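Local structure of natterin-like protein (Lethenteron camtschaticum, 6IUL) at residues G16-F21 with Q128-S133; M154-M159 with F230-E235; Q184-E189 with V254-H259. The protein probably binds cell-surface glycans through a jacalin-like lectin domain and forms membrane pores through an aerolysin-type module, acting as a cytotoxic immune protein. All blocks are in the same frame, centred on the assembly; numbering follows the deposited sequence.

Contact 1: G16-F21 with Q128-S133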
# COMPACT_ATOMS: atom_id res chain seq x y z
N GLY A 16 -14.31 49.46 6.06
CA GLY A 16 -15.05 48.23 6.04
C GLY A 16 -15.10 47.55 7.37
O GLY A 16 -14.41 47.96 8.28
N ASN A 17 -15.89 46.46 7.46
CA ASN A 17 -16.05 45.69 8.66
C ASN A 17 -15.22 44.41 8.58
O ASN A 17 -15.14 43.76 7.51
CB ASN A 17 -17.52 45.27 8.80
CG ASN A 17 -18.43 46.47 8.97
OD1 ASN A 17 -18.04 47.47 9.56
ND2 ASN A 17 -19.64 46.38 8.46
N ALA A 18 -14.65 44.02 9.72
CA ALA A 18 -13.82 42.82 9.83
C ALA A 18 -14.59 41.57 9.50
O ALA A 18 -15.74 41.42 9.87
CB ALA A 18 -13.19 42.71 11.24
N PHE A 19 -13.93 40.68 8.75
CA PHE A 19 -14.42 39.30 8.56
C PHE A 19 -13.29 38.33 8.67
O PHE A 19 -12.13 38.70 8.44
CB PHE A 19 -15.15 39.15 7.22
CG PHE A 19 -14.29 39.43 5.99
CD1 PHE A 19 -13.51 38.42 5.46
CD2 PHE A 19 -14.26 40.68 5.40
CE1 PHE A 19 -12.71 38.66 4.36
CE2 PHE A 19 -13.46 40.93 4.31
CZ PHE A 19 -12.70 39.90 3.76
N SER A 20 -13.63 37.11 9.05
CA SER A 20 -12.69 36.00 9.07
C SER A 20 -13.40 34.71 8.73
O SER A 20 -14.38 34.39 9.35
CB SER A 20 -12.03 35.86 10.46
OG SER A 20 -10.90 34.99 10.42
N PHE A 21 -12.89 33.98 7.74
CA PHE A 21 -13.48 32.73 7.32
C PHE A 21 -12.30 31.77 7.32
O PHE A 21 -11.41 31.82 6.44
CB PHE A 21 -14.08 32.88 5.90
CG PHE A 21 -14.75 31.65 5.38
CD1 PHE A 21 -15.79 31.09 6.07
CD2 PHE A 21 -14.34 31.05 4.21
CE1 PHE A 21 -16.40 29.95 5.61
CE2 PHE A 21 -14.94 29.91 3.74
CZ PHE A 21 -15.99 29.37 4.42
N GLN A 128 -9.19 36.54 5.54
CA GLN A 128 -9.50 37.45 6.61
C GLN A 128 -9.24 38.84 6.11
O GLN A 128 -8.26 39.09 5.39
CB GLN A 128 -8.61 37.17 7.84
CG GLN A 128 -8.94 38.01 9.08
CD GLN A 128 -8.34 37.41 10.37
OE1 GLN A 128 -8.51 36.23 10.64
NE2 GLN A 128 -7.62 38.24 11.13
N GLY A 129 -10.10 39.77 6.49
CA GLY A 129 -9.91 41.14 6.08
C GLY A 129 -11.03 42.07 6.50
O GLY A 129 -11.63 41.90 7.57
N ARG A 130 -11.28 43.09 5.68
CA ARG A 130 -12.37 44.03 5.94
C ARG A 130 -13.11 44.32 4.64
O ARG A 130 -12.49 44.52 3.59
CB ARG A 130 -11.87 45.33 6.55
CG ARG A 130 -11.34 45.22 7.96
CD ARG A 130 -10.78 46.56 8.44
NE ARG A 130 -10.44 46.48 9.86
CZ ARG A 130 -11.36 46.42 10.85
NH1 ARG A 130 -10.96 46.35 12.13
NH2 ARG A 130 -12.69 46.46 10.59
N GLY A 131 -14.43 44.33 4.72
CA GLY A 131 -15.29 44.52 3.57
C GLY A 131 -16.55 45.31 3.90
O GLY A 131 -17.04 45.32 5.04
N GLY A 132 -17.06 45.98 2.87
CA GLY A 132 -18.34 46.70 2.99
C GLY A 132 -19.10 46.44 1.72
O GLY A 132 -19.55 45.32 1.48
N SER A 133 -19.22 47.46 0.89
CA SER A 133 -19.75 47.29 -0.45
C SER A 133 -18.72 46.49 -1.27
O SER A 133 -19.10 45.62 -2.05
CB SER A 133 -20.01 48.63 -1.13
OG SER A 133 -21.15 49.22 -0.54
O HOH W 1 -14.86 45.78 11.84
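With chi1 at 62°, Phe19 sets its CG between its own backbone N and carbonyl carbon, and this folds the ring across the partner strand onto Gly129. The CA of Gly129 lies 4.0 Å from the ring centroid and 20° off its normal, a CH-pi contact over the face; Gly131 N comes to the ring edge. Gly129 has no CB, and the ring occupies the ground beside it on that side of the sheet. Arg130, on the opposite side together with Ala18, runs extended from CG to NE and carries its guanidinium back over the CB of Ala18. Its NH2 donates to Gly16 O at 3.2 Å in a rather bent bond (139° at the hydrogen). Ala18 N and Arg130 NH2, two donors, lie 3.2 Å apart without bonding; a water accepts from both and may ease their closeness. Further along, Ser20 OG gives its proton to Gln128 OE1 at 2.7 Å, reaching it from above the carbonyl plane. Between the two faces runs the antiparallel ladder: Asn17 and Gly131 exchange two backbone bonds, as do Phe19 and Gly129, with Phe19 N to Gly129 O at 2.9 Å. In this jacalin-like lectin domain strand 124-131 lies between strands 17-22 and 135-155, pairing antiparallel with each, while Phe19 stacks on Phe57 of strand 54-58 and touches Met138.

Contact 2: M154-M159 with F230-E235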
# COMPACT_ATOMS: atom_id res chain seq x y z
N MET A 154 -5.60 7.75 19.60
CA MET A 154 -6.62 6.93 18.94
C MET A 154 -7.47 6.19 19.98
O MET A 154 -6.94 5.56 20.87
CB MET A 154 -5.98 5.92 17.98
CG MET A 154 -6.98 5.07 17.21
SD MET A 154 -8.03 6.03 16.10
CE MET A 154 -6.83 6.71 14.95
N LYS A 155 -8.79 6.27 19.84
CA LYS A 155 -9.72 5.62 20.76
C LYS A 155 -10.85 4.99 19.99
O LYS A 155 -11.30 5.54 19.01
CB LYS A 155 -10.31 6.61 21.78
CG LYS A 155 -9.31 7.05 22.81
CD LYS A 155 -9.80 8.28 23.57
CE LYS A 155 -8.93 8.63 24.77
NZ LYS A 155 -7.73 9.43 24.41
N TYR A 156 -11.28 3.81 20.45
CA TYR A 156 -12.40 3.09 19.89
C TYR A 156 -13.45 2.98 21.01
O TYR A 156 -13.47 2.01 21.78
CB TYR A 156 -11.95 1.70 19.41
CG TYR A 156 -10.78 1.77 18.49
CD1 TYR A 156 -10.95 1.92 17.13
CD2 TYR A 156 -9.48 1.69 19.01
CE1 TYR A 156 -9.85 1.97 16.27
CE2 TYR A 156 -8.38 1.76 18.18
CZ TYR A 156 -8.57 1.92 16.81
OH TYR A 156 -7.47 2.00 15.99
N PRO A 157 -14.30 4.01 21.12
CA PRO A 157 -15.14 4.15 22.33
C PRO A 157 -16.26 3.08 22.49
O PRO A 157 -16.78 2.92 23.56
CB PRO A 157 -15.72 5.57 22.20
CG PRO A 157 -15.60 5.90 20.75
CD PRO A 157 -14.43 5.15 20.20
N THR A 158 -16.61 2.38 21.43
CA THR A 158 -17.63 1.33 21.53
C THR A 158 -17.03 -0.08 21.53
O THR A 158 -17.77 -1.07 21.49
CB THR A 158 -18.64 1.39 20.40
OG1 THR A 158 -18.02 1.04 19.17
CG2 THR A 158 -19.30 2.80 20.31
N MET A 159 -15.70 -0.18 21.60
CA MET A 159 -15.00 -1.43 21.40
C MET A 159 -15.37 -2.53 22.42
O MET A 159 -15.67 -3.66 22.03
CB MET A 159 -13.49 -1.22 21.45
CG MET A 159 -12.74 -2.52 21.16
SD MET A 159 -11.02 -2.27 20.69
CE MET A 159 -10.17 -2.46 22.25
N PHE A 230 -12.29 -7.90 21.60
CA PHE A 230 -11.36 -6.94 20.99
C PHE A 230 -10.31 -6.39 21.98
O PHE A 230 -10.62 -6.19 23.15
CB PHE A 230 -12.15 -5.79 20.36
CG PHE A 230 -12.89 -6.17 19.11
CD1 PHE A 230 -12.23 -6.72 18.04
CD2 PHE A 230 -14.24 -5.89 18.97
CE1 PHE A 230 -12.89 -7.02 16.87
CE2 PHE A 230 -14.92 -6.22 17.81
CZ PHE A 230 -14.24 -6.78 16.74
N THR A 231 -9.08 -6.19 21.51
CA THR A 231 -8.09 -5.33 22.20
C THR A 231 -7.32 -4.52 21.15
O THR A 231 -7.53 -4.72 19.95
CB THR A 231 -7.06 -6.11 22.99
OG1 THR A 231 -6.74 -7.30 22.28
CG2 THR A 231 -7.58 -6.40 24.38
N VAL A 232 -6.44 -3.62 21.60
CA VAL A 232 -5.60 -2.89 20.67
C VAL A 232 -4.17 -3.33 20.87
O VAL A 232 -3.64 -3.25 21.97
CB VAL A 232 -5.70 -1.32 20.77
CG1 VAL A 232 -7.11 -0.85 20.48
CG2 VAL A 232 -5.19 -0.81 22.12
N GLY A 233 -3.55 -3.75 19.77
CA GLY A 233 -2.16 -4.17 19.80
C GLY A 233 -1.19 -3.08 20.20
O GLY A 233 -1.55 -1.92 20.47
N SER A 234 0.07 -3.48 20.23
CA SER A 234 1.19 -2.60 20.50
C SER A 234 1.19 -1.41 19.50
O SER A 234 0.90 -1.56 18.31
CB SER A 234 2.48 -3.43 20.35
OG SER A 234 3.61 -2.69 20.73
N GLU A 235 1.51 -0.23 19.99
CA GLU A 235 1.48 0.98 19.20
C GLU A 235 2.65 1.09 18.22
O GLU A 235 3.78 0.75 18.54
CB GLU A 235 1.50 2.18 20.14
CG GLU A 235 1.61 3.52 19.44
CD GLU A 235 1.45 4.70 20.41
OE1 GLU A 235 0.40 4.77 21.10
OE2 GLU A 235 2.38 5.54 20.48
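A type I beta turn, Tyr156 to Met159, follows strand 135-155 in the aerolysin-type part of the protein, and its side chains pack against strand 228-238. The turn is closed within itself by Met159 N donating to Tyr156 O at 3.1 Å. This reversal lets Tyr156 and Met159 both reach the strand. The CA atoms of Tyr156 and Val232 are 9.1 Å apart, those of Met159 and Phe230 6.6 Å, which shows the backbones converging at the Met159 end; no hydrogen bond joins the two segments, and they form no ladder.

Met159 covers the most ground. Its CG stands anti to the backbone N (chi1 -177°) and chi2 is also extended, which carries SD across to Phe230 CB, while the bend at chi3 (95°) lays CE over the backbone of Thr231. CG meets Phe230 CB at 3.4 Å, SD passes the same CB at 3.7 Å, and the terminal CE lies 3.5 Å from Thr231 CA. That methyl also approaches Val232 CG1. The Phe230 ring packs on Ile162, Pro164 and Ile273, leaving its CB as the main atom touching Met159.

Val232 CG1 is shared: besides Met159 CE it meets Tyr156 CE2 at 3.7 Å, coming obliquely to the ring. The far end of that ring is held by a hydrogen bond that Trp200 NE1 donates to Tyr156 OH, and Pro219 of strand 212-223 touches the same side chain. Thr231 and Gly233 meanwhile bond through their backbones to Glu220 and Ile218 of that strand. The arrangement is a turn packed through apolar side chains onto a neighbouring beta hairpin, 212-223 with 228-238, within the elongated, strand-rich body characteristic of the aerolysin/ETX-MTX2 family.

Contact 3: Q184-E189 with V254-H259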
# COMPACT_ATOMS: atom_id res chain seq x y z
N GLN A 184 2.64 -44.87 17.45
CA GLN A 184 3.49 -44.18 16.49
C GLN A 184 3.39 -42.67 16.72
O GLN A 184 2.41 -42.11 17.24
CB GLN A 184 3.12 -44.50 15.05
CG GLN A 184 3.25 -45.93 14.57
CD GLN A 184 2.52 -46.13 13.18
OE1 GLN A 184 1.61 -45.36 12.80
NE2 GLN A 184 2.91 -47.17 12.43
N SER A 185 4.41 -41.98 16.28
CA SER A 185 4.46 -40.56 16.46
C SER A 185 4.88 -39.89 15.15
O SER A 185 5.76 -40.37 14.49
CB SER A 185 5.37 -40.28 17.64
OG SER A 185 5.09 -38.97 18.08
N TYR A 186 4.20 -38.83 14.76
CA TYR A 186 4.40 -38.15 13.45
C TYR A 186 4.44 -36.67 13.62
O TYR A 186 4.07 -36.18 14.65
CB TYR A 186 3.22 -38.42 12.50
CG TYR A 186 2.94 -39.86 12.17
CD1 TYR A 186 2.14 -40.63 12.98
CD2 TYR A 186 3.45 -40.44 11.02
CE1 TYR A 186 1.88 -41.95 12.68
CE2 TYR A 186 3.16 -41.75 10.68
CZ TYR A 186 2.39 -42.49 11.52
OH TYR A 186 2.09 -43.80 11.19
N THR A 187 4.84 -35.92 12.61
CA THR A 187 4.88 -34.46 12.72
C THR A 187 3.91 -33.81 11.74
O THR A 187 4.02 -34.00 10.55
CB THR A 187 6.30 -33.91 12.42
OG1 THR A 187 7.29 -34.63 13.19
CG2 THR A 187 6.35 -32.38 12.73
N PHE A 188 2.98 -33.04 12.24
CA PHE A 188 2.10 -32.26 11.39
C PHE A 188 2.67 -30.85 11.18
O PHE A 188 3.11 -30.20 12.13
CB PHE A 188 0.74 -32.14 12.06
CG PHE A 188 -0.29 -31.41 11.26
CD1 PHE A 188 -1.07 -32.07 10.34
CD2 PHE A 188 -0.49 -30.06 11.46
CE1 PHE A 188 -2.04 -31.39 9.61
CE2 PHE A 188 -1.46 -29.36 10.75
CZ PHE A 188 -2.22 -30.02 9.82
N GLU A 189 2.62 -30.40 9.93
CA GLU A 189 2.96 -29.04 9.56
C GLU A 189 1.89 -28.44 8.66
O GLU A 189 1.33 -29.14 7.83
CB GLU A 189 4.25 -29.07 8.78
CG GLU A 189 5.49 -29.29 9.58
CD GLU A 189 6.76 -29.37 8.72
OE1 GLU A 189 6.67 -29.30 7.47
OE2 GLU A 189 7.83 -29.56 9.30
N VAL A 254 2.08 -35.56 16.44
CA VAL A 254 0.82 -36.26 16.50
C VAL A 254 1.08 -37.69 16.97
O VAL A 254 1.83 -38.43 16.35
CB VAL A 254 0.18 -36.31 15.09
CG1 VAL A 254 -1.12 -37.08 15.11
CG2 VAL A 254 -0.03 -34.88 14.55
N THR A 255 0.46 -38.07 18.07
CA THR A 255 0.63 -39.40 18.63
C THR A 255 -0.57 -40.26 18.27
O THR A 255 -1.70 -39.85 18.49
CB THR A 255 0.76 -39.32 20.13
OG1 THR A 255 1.92 -38.57 20.43
CG2 THR A 255 0.98 -40.66 20.74
N VAL A 256 -0.34 -41.42 17.67
CA VAL A 256 -1.41 -42.30 17.22
C VAL A 256 -1.30 -43.64 17.95
O VAL A 256 -0.31 -44.35 17.80
CB VAL A 256 -1.35 -42.52 15.73
CG1 VAL A 256 -2.63 -43.25 15.27
CG2 VAL A 256 -1.15 -41.20 15.01
N PRO A 257 -2.31 -43.97 18.77
CA PRO A 257 -2.33 -45.27 19.49
C PRO A 257 -2.36 -46.44 18.52
O PRO A 257 -2.65 -46.25 17.34
CB PRO A 257 -3.64 -45.22 20.31
CG PRO A 257 -3.98 -43.77 20.43
CD PRO A 257 -3.39 -43.07 19.20
N THR A 258 -2.05 -47.64 19.00
CA THR A 258 -2.09 -48.87 18.19
C THR A 258 -3.48 -49.14 17.62
O THR A 258 -4.49 -49.06 18.34
CB THR A 258 -1.67 -50.12 19.00
OG1 THR A 258 -2.53 -50.29 20.11
CG2 THR A 258 -0.36 -49.94 19.62
N HIS A 259 -3.51 -49.43 16.32
CA HIS A 259 -4.73 -49.80 15.60
C HIS A 259 -5.76 -48.70 15.68
O HIS A 259 -6.95 -48.93 15.90
CB HIS A 259 -5.27 -51.16 16.09
CG HIS A 259 -4.31 -52.28 15.85
ND1 HIS A 259 -3.62 -52.89 16.86
CD2 HIS A 259 -3.88 -52.85 14.70
CE1 HIS A 259 -2.83 -53.83 16.35
NE2 HIS A 259 -2.97 -53.81 15.04
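Four backbone hydrogen bonds join Gln184-Tyr186 to Val254-Val256. Gln184 and Val256 form one antiparallel hydrogen-bonded pair: Val256 N reaches Gln184 O at 2.9 Å, nearly straight at 176°, and Gln184 N returns a bond to Val256 O at 3.0 Å. Tyr186 and Val254 form the next, with Val254 N to Tyr186 O at 2.7 Å and Tyr186 N to Val254 O at 2.9 Å. Between them Ser185 faces Thr255 in a non-hydrogen-bonded pair, where CA-H...O contacts run from Thr255 CA to Gln184 O and from Ser185 CA to Val254 O. The hydroxyls of Ser185 and Thr255 stay 4.0 Å apart, OG to OG1, and form no bond.

The two strand segments meet at 152°, close to antiparallel, far from the lectin domain in the long, narrow beta-rich part that aerolysin-type toxins share. Strand 184-200 pairs with 241-256 here and also with 290-313 in the same sheet.

Apolar contacts lie on the face that bears Tyr186, Val254 and Val256. Tyr186 CG stands anti to its carbonyl carbon (chi1 -60°), which runs the ring back along its own strand in the direction of Gln184; CE1 comes obliquely to Val256 CG2 at 3.9 Å, while Val254 O lies at the ring edge. Phe188 CB touches Val254 CG2 at 3.8 Å; its ring meets that of Phe252, with Lys172 in cation-pi contact. Tyr176 of strand 166-178 touches Val254 and Val256 and also meets the Tyr186 ring.

Contacts 1 and 3 are both antiparallel ladders, yet they lie on opposite sides of the chain's centre, with centres about 84 Å apart. Contact 1 is a surface contact in the lectin part, where a ring laid on glycine backbone, arginine-carbonyl and serine-glutamine bonds and a water supplement the backbone bonds; contact 3, partly buried, supplements them with valine and aromatic packing. Contact 2 is also partly buried but dispenses with cross-segment hydrogen bonds and relies on methionine, valine and tyrosine packing. All three reach one large branched sheet: strand 135-155 neighbours 124-131 of contact 1 and leads into the turn of contact 2, whereas contacts 2 and 3 interleave along the chain.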